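Local coordinates for glutathione S-transferase (Sphingobium chungbukense, PDB 6M1T), which probably transfers glutathione to electrophilic compounds in detoxification, as a beta-class bacterial glutathione S-transferase that binds glutathione, at residues F100-L112 and A125-D137. Residues are numbered along the deposited sequence; the frame is centred on the assembly and turned at random. Where two conformers were deposited one is given.
Sequences FLGSEFHKAFVPL and ASTAVKNHLGALD. With GSH (glutathione), chain G; GSH (glutathione), chain C.
Ala108 and Val129 bring the backbones nearest, CA to CA 5.7 Å, where helix 100-108 runs past helix 125-137 at 129° between their directions, a steep crossing. Two side chains interlock as knobs into holes. His132 drops among Phe100, Glu104, Phe105 and Ala108: ND1 lies 3.4 Å from CZ of Phe100, CD2 faces the Ala108 methyl at the ring edge, and Phe105 turns its own edge to the imidazole face, the planes at 74°. In return Phe105, its CG swung anti to the backbone N (chi1 -164°), sends its ring between His132, Leu136, Leu133 and Val129. Leu136 CD1 makes a CH-pi contact over one face, 4.0 Å from the centroid, while Phe109 CE2 covers the opposite face. Farther along, Val129 CG2 sits squarely over the Phe109 ring, and the Ala125 methyl packs 3.7 Å from CG of Pro111. No direct hydrogen bond joins the two segments; a water held 2.5 Å from Glu104 OE2 bridges to NE2 of His132. With His132 cut back to an alanine, that water would probably lose its second anchor and a gap would open beside Phe100 and Phe105. Glu104 OE2 also forms a salt bridge with Lys107 of the second subunit, and its OE1 accepts from N1 of the glutathione in that subunit's pocket, at 2.9 Å. In this all-helical C-terminal domain of the glutathione S-transferase fold, the Phe100-Phe105-His132 aromatic cluster joins two helices beside a glutathione site at the dimer interface.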
ATOM      1  N   PHE A 100       4.324  -2.679  -1.184  1.00 10.29           N
ATOM      2  CA  PHE A 100       4.961  -2.534  -2.501  1.00 11.33           C
ATOM      3  C   PHE A 100       4.040  -3.100  -3.602  1.00 11.48           C
ATOM      4  O   PHE A 100       3.881  -2.477  -4.692  1.00 11.81           O
ATOM      5  CB  PHE A 100       6.312  -3.248  -2.552  1.00 11.48           C
ATOM      6  CG  PHE A 100       6.859  -3.297  -3.933  1.00 13.29           C
ATOM      7  CD1 PHE A 100       7.584  -2.242  -4.456  1.00 13.85           C
ATOM      8  CD2 PHE A 100       6.683  -4.435  -4.700  1.00 14.33           C
ATOM      9  CE1 PHE A 100       8.111  -2.305  -5.743  1.00 15.74           C
ATOM     10  CE2 PHE A 100       7.187  -4.491  -5.989  1.00 14.01           C
ATOM     11  CZ  PHE A 100       7.918  -3.440  -6.507  1.00 15.70           C
ATOM     12  N   LEU A 101       3.449  -4.273  -3.364  1.00 10.81           N
ATOM     13  CA  LEU A 101       2.586  -4.903  -4.388  1.00 10.94           C
ATOM     14  C   LEU A 101       1.340  -4.018  -4.662  1.00 10.61           C
ATOM     15  O   LEU A 101       1.027  -3.836  -5.820  1.00  9.22           O
ATOM     16  CB  LEU A 101       2.199  -6.292  -3.892  1.00 12.33           C
ATOM     17  CG  LEU A 101       3.364  -7.291  -3.872  1.00 14.34           C
ATOM     18  CD1 LEU A 101       2.915  -8.614  -3.265  1.00 16.23           C
ATOM     19  CD2 LEU A 101       3.893  -7.492  -5.250  1.00 15.53           C
ATOM     20  N   GLY A 102       0.694  -3.520  -3.622  1.00 10.34           N
ATOM     21  CA  GLY A 102      -0.542  -2.705  -3.721  1.00 11.78           C
ATOM     22  C   GLY A 102      -0.295  -1.297  -4.251  1.00 11.82           C
ATOM     23  O   GLY A 102      -1.101  -0.814  -5.061  1.00 11.84           O
ATOM     24  N   SER A 103       0.804  -0.678  -3.842  1.00 12.65           N
ATOM     25  CA  SER A 103       1.098   0.755  -4.072  1.00 13.60           C
ATOM     26  C   SER A 103       1.969   0.925  -5.323  1.00 13.37           C
ATOM     27  O   SER A 103       1.841   1.943  -5.983  1.00 14.71           O
ATOM     28  CB  SER A 103       1.685   1.350  -2.771  1.00 15.85           C
ATOM     29  OG  SER A 103       0.434   1.348  -2.058  0.50 22.94           O
ATOM     30  N   GLU A 104       2.824  -0.028  -5.690  1.00 13.54           N
ATOM     31  CA  GLU A 104       3.744   0.186  -6.849  1.00 12.66           C
ATOM     32  C   GLU A 104       3.382  -0.761  -8.010  1.00 13.10           C
ATOM     33  O   GLU A 104       3.112  -0.269  -9.088  1.00 13.10           O
ATOM     34  CB  GLU A 104       5.193  -0.047  -6.425  1.00 13.81           C
ATOM     35  CG  GLU A 104       5.627   0.846  -5.264  1.00 15.22           C
ATOM     36  CD  GLU A 104       5.681   2.334  -5.599  1.00 17.72           C
ATOM     37  OE1 GLU A 104       5.846   3.140  -4.675  1.00 20.41           O
ATOM     38  OE2 GLU A 104       5.526   2.689  -6.761  1.00 16.40           O
ATOM     39  N   PHE A 105       3.390  -2.071  -7.788  1.00 13.14           N
ATOM     40  CA  PHE A 105       3.220  -3.087  -8.871  1.00 13.24           C
ATOM     41  C   PHE A 105       1.799  -3.019  -9.460  1.00 12.69           C
ATOM     42  O   PHE A 105       1.641  -2.771 -10.644  1.00 12.89           O
ATOM     43  CB  PHE A 105       3.556  -4.482  -8.347  1.00 13.90           C
ATOM     44  CG  PHE A 105       3.779  -5.488  -9.448  1.00 14.55           C
ATOM     45  CD1 PHE A 105       4.453  -5.119 -10.602  1.00 15.29           C
ATOM     46  CD2 PHE A 105       3.285  -6.783  -9.349  1.00 16.55           C
ATOM     47  CE1 PHE A 105       4.684  -6.045 -11.613  1.00 16.47           C
ATOM     48  CE2 PHE A 105       3.499  -7.699 -10.378  1.00 16.24           C
ATOM     49  CZ  PHE A 105       4.194  -7.325 -11.496  1.00 16.08           C
ATOM     50  N   HIS A 106       0.781  -3.100  -8.608  1.00 15.09           N
ATOM     51  CA  HIS A 106      -0.651  -3.044  -9.017  1.00 16.60           C
ATOM     52  C   HIS A 106      -0.832  -1.803  -9.870  1.00 14.26           C
ATOM     53  O   HIS A 106      -1.473  -1.908 -10.933  1.00 14.02           O
ATOM     54  CB  HIS A 106      -1.597  -3.089  -7.785  1.00 19.64           C
ATOM     55  CG  HIS A 106      -3.074  -3.178  -8.096  1.00 21.02           C
ATOM     56  ND1 HIS A 106      -3.688  -2.462  -9.089  1.00 28.80           N
ATOM     57  CD2 HIS A 106      -4.069  -3.850  -7.485  1.00 25.16           C
ATOM     58  CE1 HIS A 106      -4.985  -2.732  -9.118  1.00 25.21           C
ATOM     59  NE2 HIS A 106      -5.243  -3.583  -8.151  1.00 23.45           N
ATOM     60  N   LYS A 107      -0.400  -0.645  -9.366  1.00 17.24           N
ATOM     61  CA  LYS A 107      -0.766   0.671  -9.935  1.00 18.82           C
ATOM     62  C   LYS A 107      -0.019   0.848 -11.272  1.00 18.50           C
ATOM     63  O   LYS A 107      -0.623   1.460 -12.175  1.00 16.56           O
ATOM     64  CB  LYS A 107      -0.568   1.801  -8.909  1.00 21.66           C
ATOM     65  CG  LYS A 107      -1.473   1.725  -7.664  1.00 23.29           C
ATOM     66  CD  LYS A 107      -2.916   1.328  -7.953  1.00 26.74           C
ATOM     67  CE  LYS A 107      -3.955   1.803  -6.971  1.00 30.76           C
ATOM     68  NZ  LYS A 107      -4.674   3.006  -7.483  1.00 32.00           N
ATOM     69  N   ALA A 108       1.163   0.231 -11.463  1.00 16.62           N
ATOM     70  CA  ALA A 108       1.863   0.191 -12.782  1.00 18.66           C
ATOM     71  C   ALA A 108       0.922  -0.285 -13.903  1.00 17.55           C
ATOM     72  O   ALA A 108       1.058   0.227 -15.020  1.00 22.46           O
ATOM     73  CB  ALA A 108       3.104  -0.680 -12.729  1.00 17.04           C
ATOM     74  N   PHE A 109       0.022  -1.231 -13.635  1.00 16.52           N
ATOM     75  CA  PHE A 109      -0.836  -1.909 -14.643  1.00 17.22           C
ATOM     76  C   PHE A 109      -2.031  -1.046 -15.079  1.00 20.19           C
ATOM     77  O   PHE A 109      -2.674  -1.338 -16.131  1.00 21.45           O
ATOM     78  CB  PHE A 109      -1.400  -3.211 -14.102  1.00 16.00           C
ATOM     79  CG  PHE A 109      -0.427  -4.348 -14.045  1.00 15.89           C
ATOM     80  CD1 PHE A 109      -0.248  -5.184 -15.151  1.00 16.11           C
ATOM     81  CD2 PHE A 109       0.275  -4.624 -12.891  1.00 15.67           C
ATOM     82  CE1 PHE A 109       0.659  -6.229 -15.074  1.00 14.44           C
ATOM     83  CE2 PHE A 109       1.185  -5.670 -12.824  1.00 16.23           C
ATOM     84  CZ  PHE A 109       1.372  -6.471 -13.932  1.00 17.30           C
ATOM     85  N   VAL A 110      -2.386  -0.026 -14.297  1.00 21.42           N
ATOM     86  CA  VAL A 110      -3.743   0.593 -14.427  1.00 23.61           C
ATOM     87  C   VAL A 110      -3.961   1.174 -15.833  1.00 22.60           C
ATOM     88  O   VAL A 110      -5.008   0.891 -16.415  1.00 24.10           O
ATOM     89  CB  VAL A 110      -4.008   1.583 -13.275  1.00 25.77           C
ATOM     90  CG1 VAL A 110      -5.231   2.447 -13.536  1.00 28.44           C
ATOM     91  CG2 VAL A 110      -4.139   0.808 -11.975  1.00 24.29           C
ATOM     92  N   PRO A 111      -3.041   1.961 -16.440  1.00 25.69           N
ATOM     93  CA  PRO A 111      -3.209   2.424 -17.824  1.00 28.37           C
ATOM     94  C   PRO A 111      -3.357   1.284 -18.847  1.00 30.82           C
ATOM     95  O   PRO A 111      -4.132   1.417 -19.787  1.00 29.26           O
ATOM     96  CB  PRO A 111      -1.917   3.186 -18.148  1.00 27.08           C
ATOM     97  CG  PRO A 111      -1.342   3.549 -16.776  1.00 29.11           C
ATOM     98  CD  PRO A 111      -1.776   2.427 -15.863  1.00 24.96           C
ATOM     99  N   LEU A 112      -2.642   0.176 -18.644  1.00 30.14           N
ATOM    100  CA  LEU A 112      -2.717  -1.001 -19.554  1.00 30.40           C
ATOM    101  C   LEU A 112      -4.113  -1.621 -19.513  1.00 32.87           C
ATOM    102  O   LEU A 112      -4.455  -2.259 -20.529  1.00 35.50           O
ATOM    103  CB  LEU A 112      -1.675  -2.050 -19.163  1.00 30.38           C
ATOM    104  CG  LEU A 112      -0.214  -1.676 -19.350  1.00 31.69           C
ATOM    105  CD1 LEU A 112       0.679  -2.801 -18.858  1.00 31.96           C
ATOM    106  CD2 LEU A 112       0.100  -1.371 -20.800  1.00 35.58           C
ATOM    107  N   ALA A 125       3.427   2.504 -19.328  1.00 38.78           N
ATOM    108  CA  ALA A 125       2.960   1.541 -18.301  1.00 35.25           C
ATOM    109  C   ALA A 125       3.534   0.156 -18.623  1.00 34.31           C
ATOM    110  O   ALA A 125       4.012  -0.514 -17.684  1.00 28.08           O
ATOM    111  CB  ALA A 125       1.453   1.533 -18.225  1.00 36.40           C
ATOM    112  N   SER A 126       3.520  -0.237 -19.903  1.00 37.95           N
ATOM    113  CA  SER A 126       4.275  -1.403 -20.440  1.00 36.88           C
ATOM    114  C   SER A 126       5.684  -1.429 -19.846  1.00 37.96           C
ATOM    115  O   SER A 126       6.082  -2.490 -19.288  1.00 32.09           O
ATOM    116  CB  SER A 126       4.338  -1.384 -21.950  1.00 41.90           C
ATOM    117  OG  SER A 126       3.240  -2.082 -22.514  1.00 42.31           O
ATOM    118  N   THR A 127       6.399  -0.297 -19.942  1.00 41.83           N
ATOM    119  CA  THR A 127       7.820  -0.136 -19.526  1.00 39.58           C
ATOM    120  C   THR A 127       7.967  -0.308 -18.014  1.00 38.24           C
ATOM    121  O   THR A 127       8.917  -0.993 -17.578  1.00 40.10           O
ATOM    122  CB  THR A 127       8.376   1.244 -19.913  1.00 43.13           C
ATOM    123  OG1 THR A 127       8.476   1.251 -21.331  1.00 37.81           O
ATOM    124  CG2 THR A 127       9.722   1.552 -19.293  1.00 42.78           C
ATOM    125  N   ALA A 128       7.110   0.362 -17.246  1.00 34.09           N
ATOM    126  CA  ALA A 128       7.120   0.332 -15.769  1.00 29.72           C
ATOM    127  C   ALA A 128       6.891  -1.107 -15.297  1.00 25.98           C
ATOM    128  O   ALA A 128       7.583  -1.536 -14.397  1.00 25.58           O
ATOM    129  CB  ALA A 128       6.082   1.274 -15.215  1.00 29.16           C
ATOM    130  N   VAL A 129       5.933  -1.805 -15.890  1.00 25.23           N
ATOM    131  CA  VAL A 129       5.602  -3.209 -15.512  1.00 24.75           C
ATOM    132  C   VAL A 129       6.805  -4.112 -15.822  1.00 26.22           C
ATOM    133  O   VAL A 129       7.217  -4.888 -14.916  1.00 23.06           O
ATOM    134  CB  VAL A 129       4.337  -3.700 -16.220  1.00 24.12           C
ATOM    135  CG1 VAL A 129       4.227  -5.212 -16.087  1.00 22.83           C
ATOM    136  CG2 VAL A 129       3.102  -2.967 -15.680  1.00 23.63           C
ATOM    137  N   LYS A 130       7.395  -3.987 -17.019  1.00 28.65           N
ATOM    138  CA  LYS A 130       8.552  -4.835 -17.439  1.00 28.37           C
ATOM    139  C   LYS A 130       9.745  -4.570 -16.519  1.00 28.26           C
ATOM    140  O   LYS A 130      10.437  -5.551 -16.149  1.00 25.85           O
ATOM    141  CB  LYS A 130       8.821  -4.630 -18.935  1.00 30.94           C
ATOM    142  CG  LYS A 130       7.709  -5.187 -19.811  1.00 32.82           C
ATOM    143  CD  LYS A 130       8.076  -5.446 -21.259  1.00 38.22           C
ATOM    144  CE  LYS A 130       7.889  -4.232 -22.136  1.00 40.05           C
ATOM    145  NZ  LYS A 130       8.256  -4.521 -23.541  1.00 44.44           N
ATOM    146  N   ASN A 131       9.927  -3.327 -16.055  1.00 28.91           N
ATOM    147  CA  ASN A 131      10.961  -2.963 -15.046  1.00 27.22           C
ATOM    148  C   ASN A 131      10.737  -3.694 -13.714  1.00 27.25           C
ATOM    149  O   ASN A 131      11.715  -4.232 -13.085  1.00 24.85           O
ATOM    150  CB  ASN A 131      10.973  -1.457 -14.775  1.00 31.64           C
ATOM    151  CG  ASN A 131      11.776  -0.657 -15.781  1.00 37.81           C
ATOM    152  OD1 ASN A 131      11.879   0.562 -15.651  1.00 44.29           O
ATOM    153  ND2 ASN A 131      12.328  -1.317 -16.789  1.00 33.32           N
ATOM    154  N   HIS A 132       9.506  -3.645 -13.207  1.00 22.92           N
ATOM    155  CA  HIS A 132       9.105  -4.337 -11.967  1.00 21.30           C
ATOM    156  C   HIS A 132       9.378  -5.840 -12.118  1.00 19.89           C
ATOM    157  O   HIS A 132       9.823  -6.454 -11.139  1.00 21.83           O
ATOM    158  CB  HIS A 132       7.622  -4.040 -11.667  1.00 20.53           C
ATOM    159  CG  HIS A 132       7.425  -2.736 -10.968  1.00 19.91           C
ATOM    160  ND1 HIS A 132       8.084  -2.436  -9.796  1.00 19.94           N
ATOM    161  CD2 HIS A 132       6.602  -1.685 -11.210  1.00 21.71           C
ATOM    162  CE1 HIS A 132       7.701  -1.248  -9.348  1.00 21.30           C
ATOM    163  NE2 HIS A 132       6.808  -0.763 -10.187  1.00 19.13           N
ATOM    164  N   LEU A 133       9.029  -6.396 -13.262  1.00 20.53           N
ATOM    165  CA  LEU A 133       9.114  -7.848 -13.530  1.00 19.77           C
ATOM    166  C   LEU A 133      10.622  -8.248 -13.503  1.00 21.81           C
ATOM    167  O   LEU A 133      10.946  -9.244 -12.866  1.00 21.27           O
ATOM    168  CB  LEU A 133       8.433  -8.153 -14.871  1.00 20.52           C
ATOM    169  CG  LEU A 133       6.893  -8.145 -14.928  1.00 18.85           C
ATOM    170  CD1 LEU A 133       6.357  -8.238 -16.342  1.00 19.81           C
ATOM    171  CD2 LEU A 133       6.281  -9.237 -14.076  1.00 19.67           C
ATOM    172  N   GLY A 134      11.499  -7.475 -14.150  1.00 23.88           N
ATOM    173  CA  GLY A 134      12.974  -7.667 -14.140  1.00 23.60           C
ATOM    174  C   GLY A 134      13.523  -7.735 -12.722  1.00 25.57           C
ATOM    175  O   GLY A 134      14.276  -8.692 -12.410  1.00 25.33           O
ATOM    176  N   ALA A 135      13.147  -6.800 -11.840  1.00 21.99           N
ATOM    177  CA  ALA A 135      13.649  -6.762 -10.449  1.00 24.52           C
ATOM    178  C   ALA A 135      13.063  -7.924  -9.644  1.00 23.90           C
ATOM    179  O   ALA A 135      13.772  -8.485  -8.780  1.00 21.81           O
ATOM    180  CB  ALA A 135      13.332  -5.450  -9.786  1.00 25.66           C
ATOM    181  N   LEU A 136      11.775  -8.207  -9.831  1.00 21.13           N
ATOM    182  CA  LEU A 136      11.130  -9.356  -9.153  1.00 19.70           C
ATOM    183  C   LEU A 136      11.815 -10.647  -9.631  1.00 19.51           C
ATOM    184  O   LEU A 136      12.061 -11.504  -8.748  1.00 22.49           O
ATOM    185  CB  LEU A 136       9.634  -9.342  -9.453  1.00 20.60           C
ATOM    186  CG  LEU A 136       8.875  -8.249  -8.691  1.00 19.83           C
ATOM    187  CD1 LEU A 136       7.519  -8.004  -9.335  1.00 21.19           C
ATOM    188  CD2 LEU A 136       8.770  -8.578  -7.209  1.00 20.48           C
ATOM    189  N   ASP A 137      12.076 -10.775 -10.936  1.00 20.93           N
ATOM    190  CA  ASP A 137      12.777 -11.949 -11.515  1.00 25.60           C
ATOM    191  C   ASP A 137      14.121 -12.212 -10.792  1.00 28.06           C
ATOM    192  O   ASP A 137      14.326 -13.363 -10.377  1.00 27.41           O
ATOM    193  CB  ASP A 137      12.943 -11.840 -13.031  1.00 27.87           C
ATOM    194  CG  ASP A 137      13.325 -13.181 -13.625  1.00 30.23           C
ATOM    195  OD1 ASP A 137      12.472 -14.093 -13.591  1.00 31.68           O
ATOM    196  OD2 ASP A 137      14.465 -13.318 -14.073  1.00 33.91           O
TER
HETATM  197  N1  GSH G 301       5.053   3.170  -1.925  1.00 17.35           N
HETATM  198  CA1 GSH G 301       6.204   3.935  -1.382  1.00 17.22           C
HETATM  199  C1  GSH G 301       6.008   4.179   0.139  1.00 18.72           C
HETATM  200  O11 GSH G 301       7.049   4.254   0.861  1.00 18.98           O
HETATM  201  O12 GSH G 301       4.840   4.238   0.573  1.00 19.87           O
HETATM  202  CB1 GSH G 301       6.333   5.199  -2.244  1.00 17.19           C
HETATM  203  CG1 GSH G 301       7.413   6.160  -1.780  1.00 15.40           C
HETATM  204  CD1 GSH G 301       7.563   7.285  -2.784  1.00 18.12           C
HETATM  205  OE1 GSH G 301       6.942   7.294  -3.848  1.00 14.11           O
HETATM  206  N2  GSH G 301       8.428   8.231  -2.438  1.00 15.49           N
HETATM  207  CA2 GSH G 301       8.774   9.377  -3.257  1.00 16.39           C
HETATM  208  C2  GSH G 301      10.120   9.209  -3.941  1.00 16.43           C
HETATM  209  O2  GSH G 301      11.113   8.798  -3.338  1.00 16.32           O
HETATM  210  CB2 GSH G 301       8.712  10.642  -2.411  1.00 16.05           C
HETATM  211  SG2 GSH G 301       7.028  11.050  -1.901  1.00 20.09           S
HETATM  212  N3  GSH G 301      10.168   9.528  -5.220  1.00 18.57           N
HETATM  213  CA3 GSH G 301      11.394   9.491  -5.974  1.00 24.70           C
HETATM  214  C3  GSH G 301      11.312   8.497  -7.126  1.00 29.03           C
HETATM  215  O31 GSH G 301      12.309   8.407  -7.861  1.00 38.25           O
HETATM  216  O32 GSH G 301      10.236   7.860  -7.257  1.00 33.61           O
HETATM  217  N1  GSH C 301      -5.902  -0.504  -3.056  1.00 11.67           N
HETATM  218  CA1 GSH C 301      -6.956  -1.515  -3.255  1.00 12.34           C
HETATM  219  C1  GSH C 301      -6.546  -2.837  -2.591  1.00 13.09           C
HETATM  220  O11 GSH C 301      -5.330  -3.020  -2.447  1.00 14.29           O
HETATM  221  O12 GSH C 301      -7.488  -3.631  -2.249  1.00 13.25           O
HETATM  222  CB1 GSH C 301      -7.158  -1.687  -4.764  1.00 12.53           C
HETATM  223  CG1 GSH C 301      -8.409  -2.430  -5.147  1.00 12.37           C
HETATM  224  CD1 GSH C 301      -8.612  -2.352  -6.659  1.00 12.64           C
HETATM  225  OE1 GSH C 301      -8.098  -1.473  -7.362  1.00 13.32           O
HETATM  226  N2  GSH C 301      -9.431  -3.263  -7.169  1.00 12.30           N
HETATM  227  CA2 GSH C 301      -9.842  -3.348  -8.555  1.00 14.17           C
HETATM  228  C2  GSH C 301     -11.252  -2.821  -8.760  1.00 15.13           C
HETATM  229  O2  GSH C 301     -12.159  -3.189  -8.013  1.00 16.20           O
HETATM  230  CB2 GSH C 301      -9.729  -4.775  -9.088  1.00 14.64           C
HETATM  231  SG2 GSH C 301      -8.013  -5.333  -9.330  1.00 16.62           S
HETATM  232  N3  GSH C 301     -11.404  -1.913  -9.707  1.00 16.94           N
HETATM  233  CA3 GSH C 301     -12.688  -1.348 -10.043  1.00 20.22           C
HETATM  234  C3  GSH C 301     -12.690   0.183 -10.003  1.00 25.76           C
HETATM  235  O31 GSH C 301     -11.701   0.752  -9.498  1.00 29.59           O
HETATM  236  O32 GSH C 301     -13.699   0.763 -10.456  1.00 31.96           O
HETATM  237  O   HOH W   1       6.989   2.035  -8.715  1.00 30.59           O